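Local coordinates for putative metal-dependent isothiocyanate hydrolase SaxA (Pectobacterium carotovorum, PDB 6BRM), which probably hydrolyses isothiocyanates at a two-zinc active site, as a member of the metallo-beta-lactamase superfamily, at residues B[96-100]-B[101-105]; B[165-169]-B[170-174]; B[198-201]-B[202-206]; B[223-226]-B[227-230]. All blocks are in the same frame, centred on the assembly; numbering follows the deposited sequence.

Interaction 1: B[96-100]-B[101-105]; sequences ALIRS and QGFFN
Ile98 and Phe103 meet where helix 92-100 ends and the chain turns toward strand 106-108. This is a helix C-terminus followed by a tight turn through Gly102. The packed side is the inner one. Ile98 CG2 rests 3.9 Å from Phe103 CB. The edge of the Phe103 ring faces Ile98 O, with CD1 3.4 Å from it. The Phe103 ring meets the Trp73 ring and makes a cation-pi contact with Lys83. Ile98 reaches Leu65, Thr68 and Ile106. Gln101 belongs to this packed part and also touches Trp73. Its first torsion sets CG beside its own backbone N (chi1 -65°), which carries the chain back toward Leu97. Its aliphatic part lies along Leu97, with Gln101 CD 4.0 Å from Leu97 CD1.

The outer side is looser. Leu97, Arg99 and Ser100 are exposed there. No other subunit touches this corner.

The backbone closes the helix end. Gln101 N gives a hydrogen bond to Ile98 O at 3.3 Å and a weak one to Leu97 O. Gly102 has a positive phi of 105°, and Gly102 N makes a weak hydrogen bond to Arg99 O. One residue on, Phe103 O accepts a CA-H...O contact from Arg99 CA at 3.4 Å.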
loop_
_atom_site.group_PDB
_atom_site.type_symbol
_atom_site.label_atom_id
_atom_site.label_comp_id
_atom_site.label_asym_id
_atom_site.label_seq_id
_atom_site.Cartn_x
_atom_site.Cartn_y
_atom_site.Cartn_z
ATOM N N ALA B 96 3.727 15.540 16.495
ATOM C CA ALA B 96 4.181 15.533 17.892
ATOM C C ALA B 96 5.688 15.747 18.017
ATOM O O ALA B 96 6.135 16.515 18.868
ATOM C CB ALA B 96 3.785 14.230 18.573
ATOM N N LEU B 97 6.457 15.059 17.171
ATOM C CA LEU B 97 7.915 15.216 17.115
ATOM C C LEU B 97 8.290 16.658 16.793
ATOM O O LEU B 97 8.997 17.304 17.567
ATOM C CB LEU B 97 8.525 14.264 16.075
ATOM C CG LEU B 97 10.029 14.364 15.754
ATOM C CD1 LEU B 97 10.894 14.421 17.008
ATOM C CD2 LEU B 97 10.458 13.202 14.865
ATOM N N ILE B 98 7.787 17.155 15.663
ATOM C CA ILE B 98 8.019 18.546 15.233
ATOM C C ILE B 98 7.576 19.561 16.303
ATOM O O ILE B 98 8.273 20.550 16.535
ATOM C CB ILE B 98 7.377 18.829 13.833
ATOM C CG1 ILE B 98 8.371 18.511 12.707
ATOM C CG2 ILE B 98 6.961 20.286 13.653
ATOM C CD1 ILE B 98 8.893 17.091 12.666
ATOM N N ARG B 99 6.445 19.300 16.960
ATOM C CA ARG B 99 5.937 20.181 18.030
ATOM C C ARG B 99 6.848 20.220 19.257
ATOM O O ARG B 99 7.035 21.281 19.860
ATOM C CB ARG B 99 4.518 19.765 18.444
ATOM C CG ARG B 99 3.765 20.767 19.319
ATOM C CD ARG B 99 2.272 20.764 19.003
ATOM N NE ARG B 99 1.732 19.399 18.911
ATOM C CZ ARG B 99 0.731 18.996 18.118
ATOM N NH1 ARG B 99 0.096 19.833 17.292
ATOM N NH2 ARG B 99 0.359 17.718 18.146
ATOM N N SER B 100 7.422 19.069 19.606
ATOM C CA SER B 100 8.341 18.968 20.744
ATOM C C SER B 100 9.746 19.519 20.444
ATOM O O SER B 100 10.555 19.674 21.359
ATOM C CB SER B 100 8.431 17.519 21.232
ATOM O OG SER B 100 8.729 17.481 22.617
ATOM N N GLN B 101 10.028 19.811 19.173
ATOM C CA GLN B 101 11.260 20.490 18.761
ATOM C C GLN B 101 11.140 22.024 18.712
ATOM O O GLN B 101 11.972 22.683 18.080
ATOM C CB GLN B 101 11.705 19.957 17.393
ATOM C CG GLN B 101 12.104 18.488 17.408
ATOM C CD GLN B 101 12.506 17.947 16.044
ATOM O OE1 GLN B 101 13.101 16.873 15.953
ATOM N NE2 GLN B 101 12.190 18.682 14.984
ATOM N N GLY B 102 10.123 22.593 19.371
ATOM C CA GLY B 102 9.965 24.051 19.491
ATOM C C GLY B 102 8.884 24.686 18.629
ATOM O O GLY B 102 8.471 25.815 18.894
ATOM N N PHE B 103 8.422 23.974 17.600
ATOM C CA PHE B 103 7.417 24.502 16.671
ATOM C C PHE B 103 6.025 24.442 17.308
ATOM O O PHE B 103 5.749 23.544 18.110
ATOM C CB PHE B 103 7.437 23.722 15.352
ATOM C CG PHE B 103 8.710 23.895 14.562
ATOM C CD1 PHE B 103 9.828 23.104 14.816
ATOM C CD2 PHE B 103 8.790 24.847 13.549
ATOM C CE1 PHE B 103 10.999 23.265 14.085
ATOM C CE2 PHE B 103 9.960 25.015 12.815
ATOM C CZ PHE B 103 11.066 24.223 13.083
ATOM N N PHE B 104 5.167 25.409 16.974
ATOM C CA PHE B 104 3.787 25.449 17.510
ATOM C C PHE B 104 2.635 25.703 16.509
ATOM O O PHE B 104 1.470 25.547 16.888
ATOM C CB PHE B 104 3.694 26.413 18.712
ATOM C CG PHE B 104 4.361 27.747 18.496
ATOM C CD1 PHE B 104 3.775 28.712 17.682
ATOM C CD2 PHE B 104 5.565 28.054 19.131
ATOM C CE1 PHE B 104 4.380 29.947 17.489
ATOM C CE2 PHE B 104 6.175 29.288 18.942
ATOM C CZ PHE B 104 5.580 30.236 18.119
ATOM N N ASN B 105 2.939 26.069 15.257
ATOM C CA ASN B 105 1.916 26.252 14.210
ATOM C C ASN B 105 1.973 25.075 13.230
ATOM O O ASN B 105 2.524 25.181 12.135
ATOM C CB ASN B 105 2.121 27.589 13.481
ATOM C CG ASN B 105 1.913 28.801 14.386
ATOM O OD1 ASN B 105 1.132 28.768 15.346
ATOM N ND2 ASN B 105 2.598 29.894 14.064
#

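Interaction 2: B[165-169]-B[170-174]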
loop_
_atom_site.group_PDB
_atom_site.type_symbol
_atom_site.label_atom_id
_atom_site.label_comp_id
_atom_site.label_asym_id
_atom_site.label_seq_id
_atom_site.Cartn_x
_atom_site.Cartn_y
_atom_site.Cartn_z
ATOM N N THR B 165 9.248 6.387 -1.791
ATOM C CA THR B 165 8.560 5.110 -1.980
ATOM C C THR B 165 9.244 4.321 -3.098
ATOM O O THR B 165 9.771 4.922 -4.024
ATOM C CB THR B 165 7.060 5.312 -2.325
ATOM O OG1 THR B 165 6.429 4.038 -2.526
ATOM C CG2 THR B 165 6.860 6.172 -3.579
ATOM N N VAL B 166 9.252 2.990 -2.993
ATOM C CA VAL B 166 9.563 2.124 -4.140
ATOM C C VAL B 166 8.254 1.826 -4.882
ATOM O O VAL B 166 7.177 2.285 -4.471
ATOM C CB VAL B 166 10.295 0.809 -3.739
ATOM C CG1 VAL B 166 11.501 1.110 -2.858
ATOM C CG2 VAL B 166 9.362 -0.198 -3.063
ATOM N N TRP B 167 8.348 1.072 -5.975
ATOM C CA TRP B 167 7.165 0.706 -6.754
ATOM C C TRP B 167 6.248 -0.245 -5.967
ATOM O O TRP B 167 6.574 -1.419 -5.763
ATOM C CB TRP B 167 7.564 0.077 -8.094
ATOM C CG TRP B 167 6.419 -0.076 -9.048
ATOM C CD1 TRP B 167 5.421 -1.009 -8.994
ATOM C CD2 TRP B 167 6.158 0.721 -10.210
ATOM N NE1 TRP B 167 4.553 -0.836 -10.044
ATOM C CE2 TRP B 167 4.979 0.219 -10.806
ATOM C CE3 TRP B 167 6.801 1.814 -10.802
ATOM C CZ2 TRP B 167 4.433 0.766 -11.972
ATOM C CZ3 TRP B 167 6.254 2.365 -11.955
ATOM C CH2 TRP B 167 5.080 1.837 -12.530
ATOM N N VAL B 168 5.111 0.294 -5.520
ATOM C CA VAL B 168 3.993 -0.500 -4.987
ATOM C C VAL B 168 2.712 -0.063 -5.699
ATOM O O VAL B 168 2.722 0.947 -6.400
ATOM C CB VAL B 168 3.872 -0.372 -3.454
ATOM C CG1 VAL B 168 4.988 -1.146 -2.785
ATOM C CG2 VAL B 168 3.896 1.085 -2.993
ATOM N N LYS B 169 1.621 -0.811 -5.540
ATOM C CA LYS B 169 0.380 -0.503 -6.289
ATOM C C LYS B 169 -0.337 0.783 -5.832
ATOM O O LYS B 169 -1.014 1.410 -6.647
ATOM C CB LYS B 169 -0.583 -1.712 -6.357
ATOM C CG LYS B 169 -1.900 -1.611 -5.589
ATOM C CD LYS B 169 -2.711 -2.883 -5.770
ATOM C CE LYS B 169 -4.084 -2.773 -5.134
ATOM N NZ LYS B 169 -4.036 -2.518 -3.672
ATOM N N PRO B 170 -0.199 1.184 -4.548
ATOM C CA PRO B 170 -0.698 2.517 -4.169
ATOM C C PRO B 170 -0.085 3.680 -4.964
ATOM O O PRO B 170 -0.726 4.728 -5.118
ATOM C CB PRO B 170 -0.323 2.615 -2.690
ATOM C CG PRO B 170 -0.392 1.211 -2.217
ATOM C CD PRO B 170 0.189 0.413 -3.352
ATOM N N TYR B 171 1.143 3.494 -5.449
ATOM C CA TYR B 171 1.756 4.443 -6.369
ATOM C C TYR B 171 1.105 4.374 -7.759
ATOM O O TYR B 171 0.834 5.406 -8.365
ATOM C CB TYR B 171 3.272 4.209 -6.463
ATOM C CG TYR B 171 3.923 5.051 -7.522
ATOM C CD1 TYR B 171 4.169 6.401 -7.299
ATOM C CD2 TYR B 171 4.256 4.513 -8.761
ATOM C CE1 TYR B 171 4.748 7.193 -8.274
ATOM C CE2 TYR B 171 4.834 5.295 -9.745
ATOM C CZ TYR B 171 5.078 6.635 -9.494
ATOM O OH TYR B 171 5.645 7.439 -10.440
ATOM N N VAL B 172 0.866 3.163 -8.257
ATOM C CA VAL B 172 0.233 2.960 -9.572
ATOM C C VAL B 172 -1.198 3.499 -9.598
ATOM O O VAL B 172 -1.580 4.185 -10.548
ATOM C CB VAL B 172 0.237 1.467 -9.997
ATOM C CG1 VAL B 172 -0.497 1.264 -11.325
ATOM C CG2 VAL B 172 1.667 0.955 -10.099
ATOM N N LYS B 173 -1.979 3.185 -8.565
ATOM C CA LYS B 173 -3.353 3.700 -8.439
ATOM C C LYS B 173 -3.444 5.228 -8.347
ATOM O O LYS B 173 -4.447 5.811 -8.760
ATOM C CB LYS B 173 -4.062 3.078 -7.229
ATOM C CG LYS B 173 -4.418 1.612 -7.415
ATOM C CD LYS B 173 -4.996 1.003 -6.147
ATOM C CE LYS B 173 -6.403 1.500 -5.845
ATOM N NZ LYS B 173 -6.951 0.878 -4.606
ATOM N N SER B 174 -2.408 5.865 -7.796
ATOM C CA SER B 174 -2.336 7.329 -7.737
ATOM C C SER B 174 -2.111 7.952 -9.115
ATOM O O SER B 174 -2.682 8.996 -9.418
ATOM C CB SER B 174 -1.239 7.772 -6.773
ATOM O OG SER B 174 -1.501 7.272 -5.477
#
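Pro170 meets Val168 first, with its CD 3.8 Å from Val168 CB. The proline has no N-H to give, and it sits in the first turn of helix 169-178.

Tyr171 comes next. Its N makes a weak hydrogen bond to Val168 O. Its ring is set by CG lying opposite the backbone N (chi1 173°), and it turns an edge to the face of the Trp167 six-membered ring. The pair is T-shaped, with ring centroids 5.5 Å apart and planes at 63°. Tyr171 also packs on Val183 and Leu185 of strand 182-186.

This is a helix N-terminus in the metallo-beta-lactamase fold. Val168 is at the N-cap position, four residues after the zinc ligand Asp164, which follows strand 159-163. Val172 N adds a second weak bond to Val168 O. Val172 CG2 approaches Trp167 CZ2 obliquely at 3.3 Å. Trp167 NE1 is bonded to Tyr134 O of the second subunit.

Lys173 N is hydrogen-bonded to Lys169 O at 2.8 Å. The two lysine chains lie side by side. Lys169 NZ makes a salt bridge with Asp125 and a hydrogen bond with Gly126 O, both of the second subunit. Lys173 NZ makes a long, weak ion pair with Asp145 of the second subunit. Ser174 OG turns back along the helix and bonds Pro170 O at 2.7 Å.

Interaction 3: B[198-201]-B[202-206]; sequences IIMG and KEDTL
Met200 lies against Asp204, and the two side chains meet at a slant. From its CA, the methionine chain starts with CB, 3.8 Å from Asp204 OD2. The next atom, CG, lies 3.8 Å from the same Asp204 OD2. It is placed opposite the carbonyl carbon (chi1 -51°). SD follows at a looser distance of 4.2 Å from Asp204 CB. The chain then bends at chi3, and this brings the methyl tip CE back to the carboxylate. CE ends 3.4 Å from Asp204 OD2 and 3.9 Å from Asp204 CB. The contact is van der Waals packing of a thioether chain along one side of the acid. No hydrogen bond joins the two segments. Tyr171 also packs on Met200.

The segment 198-201 is a loop leading into helix 203-211. In this metallo-beta-lactamase fold it runs beside the zinc ligands His128 and His221. Ile198 O accepts a hydrogen bond from His128 ND1, so the loop probably holds that imidazole in its orientation. Ile199 packs on both His128 and His221.

Gly201 links the loop to the helix in an extended conformation. Its O lies 3.6 Å from Thr205 OG1. Thr205 N is hydrogen-bonded to Lys202 O at 3.0 Å. Lys202 stretches out the other way, straight beyond CG. It packs on Leu235 and Phe238 of helix 232-241, and its NZ makes a salt bridge with Glu234.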
loop_
_atom_site.group_PDB
_atom_site.type_symbol
_atom_site.label_atom_id
_atom_site.label_comp_id
_atom_site.label_asym_id
_atom_site.label_seq_id
_atom_site.Cartn_x
_atom_site.Cartn_y
_atom_site.Cartn_z
ATOM N N ILE B 198 15.411 0.920 -1.369
ATOM C CA ILE B 198 14.506 1.582 -0.411
ATOM C C ILE B 198 13.753 2.793 -0.987
ATOM O O ILE B 198 12.808 3.287 -0.355
ATOM C CB ILE B 198 15.238 2.007 0.891
ATOM C CG1 ILE B 198 16.453 2.901 0.601
ATOM C CG2 ILE B 198 15.666 0.776 1.679
ATOM C CD1 ILE B 198 16.893 3.736 1.782
ATOM N N ILE B 199 14.189 3.276 -2.154
ATOM C CA ILE B 199 13.498 4.321 -2.910
ATOM C C ILE B 199 13.586 3.986 -4.413
ATOM O O ILE B 199 14.087 2.918 -4.778
ATOM C CB ILE B 199 14.067 5.732 -2.586
ATOM C CG1 ILE B 199 15.575 5.811 -2.859
ATOM C CG2 ILE B 199 13.784 6.110 -1.134
ATOM C CD1 ILE B 199 16.138 7.212 -2.724
ATOM N N MET B 200 13.106 4.882 -5.279
ATOM C CA MET B 200 13.064 4.616 -6.727
ATOM C C MET B 200 14.436 4.757 -7.379
ATOM O O MET B 200 15.372 5.299 -6.784
ATOM C CB MET B 200 12.067 5.542 -7.435
ATOM C CG MET B 200 10.691 5.570 -6.795
ATOM S SD MET B 200 9.346 6.100 -7.863
ATOM C CE MET B 200 8.348 4.614 -7.946
ATOM N N GLY B 201 14.531 4.265 -8.613
ATOM C CA GLY B 201 15.757 4.333 -9.402
ATOM C C GLY B 201 15.486 4.672 -10.851
ATOM O O GLY B 201 14.494 5.331 -11.170
ATOM N N LYS B 202 16.383 4.224 -11.727
ATOM C CA LYS B 202 16.251 4.450 -13.168
ATOM C C LYS B 202 15.113 3.623 -13.778
ATOM O O LYS B 202 14.339 4.154 -14.575
ATOM C CB LYS B 202 17.583 4.198 -13.903
ATOM C CG LYS B 202 18.074 2.754 -13.935
ATOM C CD LYS B 202 19.548 2.674 -14.316
ATOM C CE LYS B 202 20.018 1.233 -14.449
ATOM N NZ LYS B 202 21.458 1.142 -14.813
ATOM N N GLU B 203 15.002 2.347 -13.391
ATOM C CA GLU B 203 13.940 1.451 -13.897
ATOM C C GLU B 203 12.532 2.005 -13.678
ATOM O O GLU B 203 11.666 1.876 -14.544
ATOM C CB GLU B 203 14.030 0.060 -13.249
ATOM C CG GLU B 203 15.120 -0.839 -13.817
ATOM C CD GLU B 203 15.015 -2.274 -13.318
ATOM O OE1 GLU B 203 15.959 -2.743 -12.643
ATOM O OE2 GLU B 203 13.985 -2.932 -13.594
ATOM N N ASP B 204 12.323 2.628 -12.520
ATOM C CA ASP B 204 11.020 3.176 -12.145
ATOM C C ASP B 204 10.631 4.417 -12.957
ATOM O O ASP B 204 9.457 4.767 -13.011
ATOM C CB ASP B 204 10.983 3.478 -10.645
ATOM C CG ASP B 204 11.158 2.227 -9.788
ATOM O OD1 ASP B 204 11.808 1.267 -10.248
ATOM O OD2 ASP B 204 10.657 2.199 -8.645
ATOM N N THR B 205 11.609 5.077 -13.578
ATOM C CA THR B 205 11.352 6.158 -14.540
ATOM C C THR B 205 10.635 5.647 -15.799
ATOM O O THR B 205 9.688 6.276 -16.271
ATOM C CB THR B 205 12.666 6.862 -14.960
ATOM O OG1 THR B 205 13.309 7.411 -13.804
ATOM C CG2 THR B 205 12.408 7.977 -15.954
ATOM N N LEU B 206 11.103 4.523 -16.342
ATOM C CA LEU B 206 10.516 3.931 -17.550
ATOM C C LEU B 206 9.135 3.311 -17.295
ATOM O O LEU B 206 8.205 3.533 -18.077
ATOM C CB LEU B 206 11.459 2.871 -18.137
ATOM C CG LEU B 206 11.139 2.302 -19.525
ATOM C CD1 LEU B 206 11.197 3.375 -20.604
ATOM C CD2 LEU B 206 12.105 1.173 -19.854
#

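Interaction 4: B[223-226]-B[227-230]; sequences ESIN and HCLL
Ile225 to Cys228 form a type I beta turn, closed by a hydrogen bond of 3.3 Å from Cys228 N to Ile225 O.

The same two residues also meet through their side chains. Ile225 CG1 is 3.5 Å from Cys228 SG, and its CD1 is 3.9 Å from the same sulfur. CG1 sits between the backbone N and the carbonyl carbon (chi1 70°), which turns this branch toward the sulfur. The two middle residues, Asn226 and His227, lie side by side, and their side chains point the same way. The end of the Asn226 amide sits over one face of the imidazole, toward its rim, with the two planes 67° apart. Glu223 is farther off, and its CG comes 4.4 Å from Leu230 O.

The turn probably forms part of the wall around the zinc site. The Ile225 side chain lies about 5 Å from a zinc ion and about 4 Å from the side chain of Asp71, a zinc ligand. The Cys228 side chain is about 4 Å from that of the zinc ligand His221.

The whole loop connects strand 216-220 to helix 232-241. Asn226 N bonds Asn45 OD1, and the Leu230 backbone pairs with Gly188. Glu223 OE2 bonds Arg232 N at the start of helix 232-241.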
loop_
_atom_site.group_PDB
_atom_site.type_symbol
_atom_site.label_atom_id
_atom_site.label_comp_id
_atom_site.label_asym_id
_atom_site.label_seq_id
_atom_site.Cartn_x
_atom_site.Cartn_y
_atom_site.Cartn_z
ATOM N N GLU B 223 22.599 12.789 -5.735
ATOM C CA GLU B 223 23.849 13.578 -5.660
ATOM C C GLU B 223 23.826 14.604 -4.522
ATOM O O GLU B 223 24.092 15.795 -4.723
ATOM C CB GLU B 223 24.168 14.254 -6.999
ATOM C CG GLU B 223 24.256 13.290 -8.171
ATOM C CD GLU B 223 24.790 13.945 -9.431
ATOM O OE1 GLU B 223 24.552 15.152 -9.640
ATOM O OE2 GLU B 223 25.442 13.244 -10.225
ATOM N N SER B 224 23.499 14.112 -3.329
ATOM C CA SER B 224 23.316 14.951 -2.135
ATOM C C SER B 224 23.704 14.225 -0.850
ATOM O O SER B 224 24.348 14.817 0.016
ATOM C CB SER B 224 21.869 15.420 -2.030
ATOM O OG SER B 224 21.450 16.067 -3.217
ATOM N N ILE B 225 23.268 12.973 -0.705
ATOM C CA ILE B 225 23.791 12.074 0.328
ATOM C C ILE B 225 24.448 10.874 -0.359
ATOM O O ILE B 225 23.941 10.382 -1.370
ATOM C CB ILE B 225 22.706 11.651 1.356
ATOM C CG1 ILE B 225 21.661 10.704 0.746
ATOM C CG2 ILE B 225 22.028 12.888 1.942
ATOM C CD1 ILE B 225 20.511 10.377 1.677
ATOM N N ASN B 226 25.574 10.416 0.190
ATOM C CA ASN B 226 26.392 9.364 -0.446
ATOM C C ASN B 226 25.707 8.001 -0.646
ATOM O O ASN B 226 26.132 7.218 -1.499
ATOM C CB ASN B 226 27.730 9.177 0.301
ATOM C CG ASN B 226 27.565 8.599 1.703
ATOM O OD1 ASN B 226 26.524 8.753 2.341
ATOM N ND2 ASN B 226 28.612 7.943 2.193
ATOM N N HIS B 227 24.652 7.732 0.121
ATOM C CA HIS B 227 23.947 6.446 0.062
ATOM C C HIS B 227 23.093 6.285 -1.204
ATOM O O HIS B 227 22.808 5.160 -1.614
ATOM C CB HIS B 227 23.093 6.252 1.316
ATOM C CG HIS B 227 23.864 6.413 2.590
ATOM N ND1 HIS B 227 24.698 5.435 3.084
ATOM C CD2 HIS B 227 23.946 7.451 3.456
ATOM C CE1 HIS B 227 25.249 5.856 4.209
ATOM N NE2 HIS B 227 24.811 7.078 4.455
ATOM N N CYS B 228 22.694 7.404 -1.811
ATOM C CA CYS B 228 21.998 7.399 -3.102
ATOM C C CYS B 228 22.992 7.114 -4.236
ATOM O O CYS B 228 23.800 7.977 -4.589
ATOM C CB CYS B 228 21.292 8.744 -3.329
ATOM S SG CYS B 228 20.092 9.181 -2.041
ATOM N N LEU B 229 22.907 5.912 -4.808
ATOM C CA LEU B 229 23.904 5.405 -5.767
ATOM C C LEU B 229 23.685 5.778 -7.243
ATOM O O LEU B 229 24.531 5.453 -8.081
ATOM C CB LEU B 229 24.003 3.877 -5.656
ATOM C CG LEU B 229 24.359 3.307 -4.279
ATOM C CD1 LEU B 229 24.262 1.790 -4.296
ATOM C CD2 LEU B 229 25.747 3.751 -3.839
ATOM N N LEU B 230 22.576 6.446 -7.562
ATOM C CA LEU B 230 22.262 6.823 -8.948
ATOM C C LEU B 230 22.863 8.199 -9.246
ATOM O O LEU B 230 22.724 9.123 -8.446
ATOM C CB LEU B 230 20.741 6.842 -9.166
ATOM C CG LEU B 230 20.187 6.400 -10.526
ATOM C CD1 LEU B 230 18.678 6.606 -10.563
ATOM C CD2 LEU B 230 20.846 7.129 -11.684
#

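In the fold
The four contacts follow one another along the chain, and each lies at a turn or at a helix end. Interaction 1 is 29 to 33 Å from the others between centres, beside the sheet with strands 87-89 and 106-108. Interactions 2 and 4 follow strands 159-163 and 216-220 of the second seven-stranded sheet; interaction 3 follows strand 196-197. Interaction 4 is near the zinc, about 5 Å from the Ile225 side chain. The side chains of interactions 1, 2 and 3 stay about 11 to 14 Å away. Interactions 2 and 3 are 12 Å apart between centres and touch where 165-167 packs on 198-204. Interactions 3 and 4 touch through Leu230. Interaction 2 lies at the interface with the second subunit and follows directly on the zinc ligand Asp164.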